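Local coordinates for protein acid phosphatase (Mycobacterium tuberculosis, PDB 2A6P) that removes phosphate from a broad range of phosphorylated substrates and can serve as a fructose-1,6-bisphosphatase in gluconeogenesis, with negligible phosphoglycerate mutase activity, at residues R9-T21 / A175-E187. Numbering follows the deposited sequence.
Sequences RNHRLLLLRHGET and AMPTASIGICGFE. With SO4 (sulfate ion), chain C.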
ATOM      1  N   ARG A   9     -16.612   8.416  -3.690  1.00 31.72           N
ATOM      2  CA  ARG A   9     -17.057   9.245  -2.538  1.00 31.65           C
ATOM      3  C   ARG A   9     -15.979  10.267  -2.264  1.00 30.62           C
ATOM      4  O   ARG A   9     -14.899  10.229  -2.858  1.00 30.94           O
ATOM      5  CB  ARG A   9     -17.255   8.394  -1.281  1.00 32.98           C
ATOM      6  CG  ARG A   9     -18.563   8.684  -0.556  1.00 35.72           C
ATOM      7  CD  ARG A   9     -18.790  10.186  -0.391  1.00 37.85           C
ATOM      8  NE  ARG A   9     -20.193  10.481  -0.131  1.00 40.22           N
ATOM      9  CZ  ARG A   9     -21.104  10.744  -1.070  1.00 42.72           C
ATOM     10  NH1 ARG A   9     -20.763  10.767  -2.355  1.00 43.57           N
ATOM     11  NH2 ARG A   9     -22.371  10.953  -0.723  1.00 43.55           N
ATOM     12  N   ASN A  10     -16.279  11.161  -1.336  1.00 29.93           N
ATOM     13  CA  ASN A  10     -15.373  12.219  -0.947  1.00 28.76           C
ATOM     14  C   ASN A  10     -14.725  11.894   0.401  1.00 28.10           C
ATOM     15  O   ASN A  10     -14.033  12.739   0.974  1.00 29.15           O
ATOM     16  CB  ASN A  10     -16.163  13.528  -0.854  1.00 28.61           C
ATOM     17  CG  ASN A  10     -17.021  13.773  -2.083  1.00 27.84           C
ATOM     18  OD1 ASN A  10     -18.102  14.374  -2.001  1.00 27.36           O
ATOM     19  ND2 ASN A  10     -16.541  13.314  -3.233  1.00 25.49           N
ATOM     20  N   HIS A  11     -14.947  10.677   0.906  1.00 26.68           N
ATOM     21  CA  HIS A  11     -14.367  10.273   2.192  1.00 25.64           C
ATOM     22  C   HIS A  11     -13.434   9.064   2.141  1.00 24.67           C
ATOM     23  O   HIS A  11     -13.317   8.400   1.106  1.00 22.71           O
ATOM     24  CB  HIS A  11     -15.466  10.047   3.230  1.00 25.44           C
ATOM     25  CG  HIS A  11     -16.124  11.314   3.674  1.00 27.33           C
ATOM     26  ND1 HIS A  11     -17.276  11.799   3.091  1.00 27.41           N
ATOM     27  CD2 HIS A  11     -15.725  12.256   4.562  1.00 27.80           C
ATOM     28  CE1 HIS A  11     -17.553  12.988   3.595  1.00 27.84           C
ATOM     29  NE2 HIS A  11     -16.627  13.289   4.487  1.00 28.01           N
ATOM     30  N   ARG A  12     -12.779   8.786   3.272  1.00 22.43           N
ATOM     31  CA  ARG A  12     -11.811   7.694   3.368  1.00 21.48           C
ATOM     32  C   ARG A  12     -11.999   6.734   4.541  1.00 19.17           C
ATOM     33  O   ARG A  12     -12.575   7.082   5.568  1.00 16.56           O
ATOM     34  CB  ARG A  12     -10.393   8.266   3.483  1.00 22.03           C
ATOM     35  CG  ARG A  12      -9.924   9.124   2.336  1.00 26.13           C
ATOM     36  CD  ARG A  12      -8.704   9.939   2.758  1.00 27.36           C
ATOM     37  NE  ARG A  12      -9.027  10.836   3.869  1.00 31.31           N
ATOM     38  CZ  ARG A  12      -8.159  11.644   4.477  1.00 32.21           C
ATOM     39  NH1 ARG A  12      -6.887  11.684   4.090  1.00 32.10           N
ATOM     40  NH2 ARG A  12      -8.570  12.414   5.480  1.00 33.64           N
ATOM     41  N   LEU A  13     -11.475   5.522   4.376  1.00 18.52           N
ATOM     42  CA  LEU A  13     -11.516   4.499   5.421  1.00 17.05           C
ATOM     43  C   LEU A  13     -10.070   4.305   5.888  1.00 16.59           C
ATOM     44  O   LEU A  13      -9.220   3.872   5.108  1.00 16.96           O
ATOM     45  CB  LEU A  13     -12.061   3.173   4.869  1.00 15.78           C
ATOM     46  CG  LEU A  13     -11.837   1.916   5.728  1.00 14.29           C
ATOM     47  CD1 LEU A  13     -12.504   2.077   7.094  1.00 14.68           C
ATOM     48  CD2 LEU A  13     -12.382   0.701   5.010  1.00 14.73           C
ATOM     49  N   LEU A  14      -9.772   4.655   7.133  1.00 16.17           N
ATOM     50  CA  LEU A  14      -8.409   4.477   7.619  1.00 17.02           C
ATOM     51  C   LEU A  14      -8.399   3.297   8.572  1.00 17.40           C
ATOM     52  O   LEU A  14      -9.389   3.033   9.251  1.00 17.97           O
ATOM     53  CB  LEU A  14      -7.895   5.713   8.367  1.00 17.06           C
ATOM     54  CG  LEU A  14      -8.223   7.175   8.025  1.00 19.28           C
ATOM     55  CD1 LEU A  14      -6.953   7.990   8.229  1.00 18.50           C
ATOM     56  CD2 LEU A  14      -8.730   7.338   6.617  1.00 21.27           C
ATOM     57  N   LEU A  15      -7.285   2.575   8.608  1.00 16.58           N
ATOM     58  CA  LEU A  15      -7.149   1.443   9.512  1.00 15.94           C
ATOM     59  C   LEU A  15      -5.867   1.623  10.298  1.00 15.83           C
ATOM     60  O   LEU A  15      -4.838   1.982   9.736  1.00 17.62           O
ATOM     61  CB  LEU A  15      -7.092   0.119   8.747  1.00 16.29           C
ATOM     62  CG  LEU A  15      -8.323  -0.194   7.900  1.00 18.20           C
ATOM     63  CD1 LEU A  15      -8.196   0.460   6.523  1.00 17.68           C
ATOM     64  CD2 LEU A  15      -8.441  -1.688   7.764  1.00 17.70           C
ATOM     65  N   LEU A  16      -5.934   1.378  11.601  1.00 14.07           N
ATOM     66  CA  LEU A  16      -4.765   1.506  12.466  1.00 13.61           C
ATOM     67  C   LEU A  16      -4.537   0.212  13.242  1.00 13.56           C
ATOM     68  O   LEU A  16      -5.440  -0.249  13.962  1.00 12.34           O
ATOM     69  CB  LEU A  16      -4.966   2.651  13.467  1.00 12.56           C
ATOM     70  CG  LEU A  16      -3.906   2.732  14.585  1.00 14.35           C
ATOM     71  CD1 LEU A  16      -2.543   3.066  13.972  1.00 12.15           C
ATOM     72  CD2 LEU A  16      -4.286   3.774  15.636  1.00 12.06           C
ATOM     73  N   ARG A  17      -3.351  -0.380  13.096  1.00 11.78           N
ATOM     74  CA  ARG A  17      -3.040  -1.599  13.840  1.00 13.46           C
ATOM     75  C   ARG A  17      -2.553  -1.164  15.225  1.00 14.30           C
ATOM     76  O   ARG A  17      -1.895  -0.135  15.356  1.00 16.48           O
ATOM     77  CB  ARG A  17      -1.924  -2.417  13.161  1.00 12.84           C
ATOM     78  CG  ARG A  17      -1.556  -3.685  13.957  1.00 13.23           C
ATOM     79  CD  ARG A  17      -0.470  -4.509  13.288  1.00 13.47           C
ATOM     80  NE  ARG A  17      -0.162  -5.731  14.041  1.00 15.53           N
ATOM     81  CZ  ARG A  17       0.897  -6.504  13.806  1.00 15.56           C
ATOM     82  NH1 ARG A  17       1.750  -6.188  12.842  1.00 15.24           N
ATOM     83  NH2 ARG A  17       1.124  -7.578  14.547  1.00 13.85           N
ATOM     84  N   HIS A  18      -2.877  -1.937  16.254  1.00 14.20           N
ATOM     85  CA  HIS A  18      -2.437  -1.604  17.600  1.00 12.76           C
ATOM     86  C   HIS A  18      -0.905  -1.699  17.714  1.00 13.29           C
ATOM     87  O   HIS A  18      -0.230  -2.276  16.855  1.00 11.66           O
ATOM     88  CB  HIS A  18      -3.090  -2.550  18.606  1.00 10.51           C
ATOM     89  CG  HIS A  18      -2.722  -3.984  18.414  1.00 10.26           C
ATOM     90  ND1 HIS A  18      -1.470  -4.478  18.711  1.00 11.74           N
ATOM     91  CD2 HIS A  18      -3.442  -5.035  17.954  1.00  7.53           C
ATOM     92  CE1 HIS A  18      -1.435  -5.772  18.443  1.00 11.69           C
ATOM     93  NE2 HIS A  18      -2.620  -6.135  17.983  1.00  9.85           N
ATOM     94  N   GLY A  19      -0.369  -1.138  18.791  1.00 13.29           N
ATOM     95  CA  GLY A  19       1.061  -1.155  19.007  1.00 13.27           C
ATOM     96  C   GLY A  19       1.597  -2.531  19.340  1.00 15.95           C
ATOM     97  O   GLY A  19       0.846  -3.517  19.443  1.00 14.03           O
ATOM     98  N   GLU A  20       2.915  -2.574  19.509  1.00 17.02           N
ATOM     99  CA  GLU A  20       3.669  -3.781  19.831  1.00 18.95           C
ATOM    100  C   GLU A  20       3.349  -4.408  21.200  1.00 19.39           C
ATOM    101  O   GLU A  20       3.026  -3.706  22.161  1.00 18.75           O
ATOM    102  CB  GLU A  20       5.164  -3.441  19.751  1.00 20.47           C
ATOM    103  CG  GLU A  20       6.098  -4.465  20.366  1.00 24.58           C
ATOM    104  CD  GLU A  20       7.528  -3.942  20.492  1.00 28.45           C
ATOM    105  OE1 GLU A  20       8.203  -3.758  19.446  1.00 27.39           O
ATOM    106  OE2 GLU A  20       7.971  -3.703  21.642  1.00 30.46           O
ATOM    107  N   THR A  21       3.438  -5.733  21.265  1.00 19.75           N
ATOM    108  CA  THR A  21       3.211  -6.483  22.499  1.00 21.28           C
ATOM    109  C   THR A  21       4.354  -7.501  22.604  1.00 22.80           C
ATOM    110  O   THR A  21       5.135  -7.664  21.659  1.00 24.72           O
ATOM    111  CB  THR A  21       1.865  -7.256  22.481  1.00 21.01           C
ATOM    112  OG1 THR A  21       1.899  -8.263  21.457  1.00 20.32           O
ATOM    113  CG2 THR A  21       0.690  -6.299  22.226  1.00 19.65           C
ATOM    114  N   ALA A 175       1.439  -5.740   3.721  1.00 12.29           N
ATOM    115  CA  ALA A 175       1.999  -5.694   5.072  1.00 13.70           C
ATOM    116  C   ALA A 175       1.117  -4.801   5.944  1.00 13.77           C
ATOM    117  O   ALA A 175       0.315  -4.012   5.433  1.00 14.54           O
ATOM    118  CB  ALA A 175       3.415  -5.147   5.042  1.00 13.79           C
ATOM    119  N   MET A 176       1.274  -4.929   7.258  1.00 13.54           N
ATOM    120  CA  MET A 176       0.515  -4.147   8.224  1.00 12.93           C
ATOM    121  C   MET A 176       1.256  -4.281   9.541  1.00 15.21           C
ATOM    122  O   MET A 176       0.856  -5.066  10.401  1.00 15.01           O
ATOM    123  CB  MET A 176      -0.904  -4.707   8.387  1.00 11.20           C
ATOM    124  CG  MET A 176      -1.905  -3.778   9.104  1.00 11.14           C
ATOM    125  SD  MET A 176      -2.640  -2.451   8.047  1.00  8.17           S
ATOM    126  CE  MET A 176      -3.034  -1.219   9.289  1.00  6.36           C
ATOM    127  N   PRO A 177       2.365  -3.534   9.710  1.00 16.55           N
ATOM    128  CA  PRO A 177       3.136  -3.611  10.963  1.00 17.26           C
ATOM    129  C   PRO A 177       2.427  -2.945  12.138  1.00 18.75           C
ATOM    130  O   PRO A 177       1.431  -2.239  11.953  1.00 18.85           O
ATOM    131  CB  PRO A 177       4.475  -2.946  10.602  1.00 16.77           C
ATOM    132  CG  PRO A 177       4.100  -1.974   9.507  1.00 18.48           C
ATOM    133  CD  PRO A 177       3.072  -2.740   8.685  1.00 16.35           C
ATOM    134  N   THR A 178       2.935  -3.185  13.346  1.00 19.68           N
ATOM    135  CA  THR A 178       2.332  -2.627  14.555  1.00 18.76           C
ATOM    136  C   THR A 178       2.335  -1.110  14.533  1.00 18.26           C
ATOM    137  O   THR A 178       3.335  -0.481  14.208  1.00 17.86           O
ATOM    138  CB  THR A 178       3.073  -3.086  15.821  1.00 19.66           C
ATOM    139  OG1 THR A 178       4.432  -2.645  15.761  1.00 20.68           O
ATOM    140  CG2 THR A 178       3.037  -4.599  15.945  1.00 21.06           C
ATOM    141  N   ALA A 179       1.200  -0.530  14.900  1.00 18.79           N
ATOM    142  CA  ALA A 179       1.037   0.920  14.931  1.00 18.03           C
ATOM    143  C   ALA A 179       1.136   1.552  13.552  1.00 17.73           C
ATOM    144  O   ALA A 179       1.486   2.725  13.434  1.00 19.87           O
ATOM    145  CB  ALA A 179       2.069   1.552  15.870  1.00 19.02           C
ATOM    146  N   SER A 180       0.831   0.784  12.509  1.00 17.24           N
ATOM    147  CA  SER A 180       0.872   1.313  11.148  1.00 14.73           C
ATOM    148  C   SER A 180      -0.540   1.666  10.654  1.00 14.00           C
ATOM    149  O   SER A 180      -1.544   1.123  11.135  1.00 13.53           O
ATOM    150  CB  SER A 180       1.516   0.299  10.202  1.00 13.70           C
ATOM    151  OG  SER A 180       0.688  -0.832  10.014  1.00 14.22           O
ATOM    152  N   ILE A 181      -0.598   2.572   9.687  1.00 13.40           N
ATOM    153  CA  ILE A 181      -1.851   3.044   9.113  1.00 14.17           C
ATOM    154  C   ILE A 181      -1.983   2.732   7.614  1.00 14.30           C
ATOM    155  O   ILE A 181      -1.032   2.891   6.846  1.00 12.79           O
ATOM    156  CB  ILE A 181      -1.988   4.589   9.310  1.00 16.44           C
ATOM    157  CG1 ILE A 181      -1.983   4.934  10.810  1.00 16.97           C
ATOM    158  CG2 ILE A 181      -3.251   5.114   8.620  1.00 13.40           C
ATOM    159  CD1 ILE A 181      -1.895   6.430  11.084  1.00 16.35           C
ATOM    160  N   GLY A 182      -3.167   2.262   7.225  1.00 14.08           N
ATOM    161  CA  GLY A 182      -3.461   1.981   5.829  1.00 14.25           C
ATOM    162  C   GLY A 182      -4.661   2.865   5.517  1.00 12.85           C
ATOM    163  O   GLY A 182      -5.486   3.075   6.411  1.00 13.61           O
ATOM    164  N   ILE A 183      -4.760   3.402   4.293  1.00 12.23           N
ATOM    165  CA  ILE A 183      -5.877   4.284   3.926  1.00 11.45           C
ATOM    166  C   ILE A 183      -6.551   3.867   2.621  1.00 13.33           C
ATOM    167  O   ILE A 183      -5.902   3.733   1.588  1.00 15.68           O
ATOM    168  CB  ILE A 183      -5.414   5.760   3.796  1.00  9.96           C
ATOM    169  CG1 ILE A 183      -4.825   6.240   5.128  1.00  7.07           C
ATOM    170  CG2 ILE A 183      -6.572   6.639   3.359  1.00  7.89           C
ATOM    171  CD1 ILE A 183      -4.346   7.644   5.115  1.00  7.19           C
ATOM    172  N   CYS A 184      -7.862   3.661   2.678  1.00 14.59           N
ATOM    173  CA  CYS A 184      -8.635   3.243   1.508  1.00 16.21           C
ATOM    174  C   CYS A 184      -9.520   4.374   0.993  1.00 17.64           C
ATOM    175  O   CYS A 184     -10.140   5.084   1.777  1.00 19.42           O
ATOM    176  CB  CYS A 184      -9.517   2.048   1.855  1.00 13.65           C
ATOM    177  SG  CYS A 184      -8.642   0.586   2.340  1.00 17.95           S
ATOM    178  N   GLY A 185      -9.573   4.529  -0.325  1.00 19.28           N
ATOM    179  CA  GLY A 185     -10.387   5.561  -0.937  1.00 21.23           C
ATOM    180  C   GLY A 185     -10.865   5.141  -2.318  1.00 23.27           C
ATOM    181  O   GLY A 185     -11.157   3.964  -2.539  1.00 23.04           O
ATOM    182  N   PHE A 186     -10.952   6.100  -3.244  1.00 24.56           N
ATOM    183  CA  PHE A 186     -11.398   5.831  -4.618  1.00 27.50           C
ATOM    184  C   PHE A 186     -10.589   6.644  -5.629  1.00 28.59           C
ATOM    185  O   PHE A 186     -10.038   7.686  -5.295  1.00 30.31           O
ATOM    186  CB  PHE A 186     -12.867   6.237  -4.840  1.00 26.69           C
ATOM    187  CG  PHE A 186     -13.855   5.575  -3.926  1.00 26.25           C
ATOM    188  CD1 PHE A 186     -13.928   5.924  -2.579  1.00 26.31           C
ATOM    189  CD2 PHE A 186     -14.750   4.624  -4.426  1.00 24.83           C
ATOM    190  CE1 PHE A 186     -14.886   5.339  -1.737  1.00 26.13           C
ATOM    191  CE2 PHE A 186     -15.705   4.036  -3.597  1.00 25.18           C
ATOM    192  CZ  PHE A 186     -15.773   4.395  -2.246  1.00 24.97           C
ATOM    193  N   GLU A 187     -10.545   6.163  -6.867  1.00 29.95           N
ATOM    194  CA  GLU A 187      -9.880   6.859  -7.965  1.00 31.14           C
ATOM    195  C   GLU A 187     -10.754   6.582  -9.190  1.00 32.45           C
ATOM    196  O   GLU A 187     -10.929   5.423  -9.582  1.00 31.01           O
ATOM    197  CB  GLU A 187      -8.464   6.327  -8.220  1.00 33.60           C
ATOM    198  CG  GLU A 187      -7.530   7.404  -8.792  1.00 36.28           C
ATOM    199  CD  GLU A 187      -6.463   6.871  -9.755  1.00 38.95           C
ATOM    200  OE1 GLU A 187      -5.903   5.778  -9.516  1.00 38.33           O
ATOM    201  OE2 GLU A 187      -6.173   7.575 -10.753  1.00 40.42           O
TER
HETATM  202  S   SO4 C 204      -0.239  -9.251  17.895  1.00 41.53           S
HETATM  203  O1  SO4 C 204       0.636  -8.285  17.158  1.00 43.69           O
HETATM  204  O2  SO4 C 204       0.034  -9.042  19.410  1.00 44.06           O
HETATM  205  O3  SO4 C 204      -1.590  -8.896  17.688  1.00 44.41           O
HETATM  206  O4  SO4 C 204       0.316 -10.541  17.587  1.00 46.25           O
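The guanidinium group of Arg17 lies between the backbone of Met176, the methyl of Thr178 and a bound sulfate. Its NH1 donates to Met176 O at 2.8 Å, on a lone pair of that carbonyl although the oxygen lies 30° out of the guanidinium plane, while Thr178 CG2 sits over the centre of one face, 3.6 Å from CZ. NH2, less surely placed, reaches sulfate O1 at the edge. A fully extended chain, with CG anti to the backbone N (chi1 178°), carries the group past Pro177 O to this position. Met176 stands just before the type II turn from Pro177 to Ser180, which supplies Thr178. From the turn, Ala179 N bonds His18 O at 3.0 Å, approaching from above the carbonyl plane. This is the catalytic end of the histidine phosphatase fold: strand 13-17, central in the sheet, ends at the arginine of the Arg-His-Gly motif, whose His18, the inferred phosphohistidine, and Gly19 lie in the loop that follows. The His18 ring is fixed by ND1 donating to Gly19 O at 2.6 Å, nearly in the ring plane, which turns NE2 toward sulfate O3 in a weak bond. Thr21 OG1 and, from outside, Thr30 also bind the sulfate, which probably marks the phosphate site. Behind the site, strand 180-187 runs antiparallel to 13-17, with Leu13-Cys184 and Leu15-Gly182 as hydrogen-bonded pairs. Leu14 and Ile183 lie side by side on one face, CD2 to CG2 4.0 Å, next to Leu16 CD1 against Ile181 CG1; on the other, Leu13, Leu15 and Cys184 meet helix 153-163. Farther out, Arg9 N rests over the Phe186 ring, toward its rim.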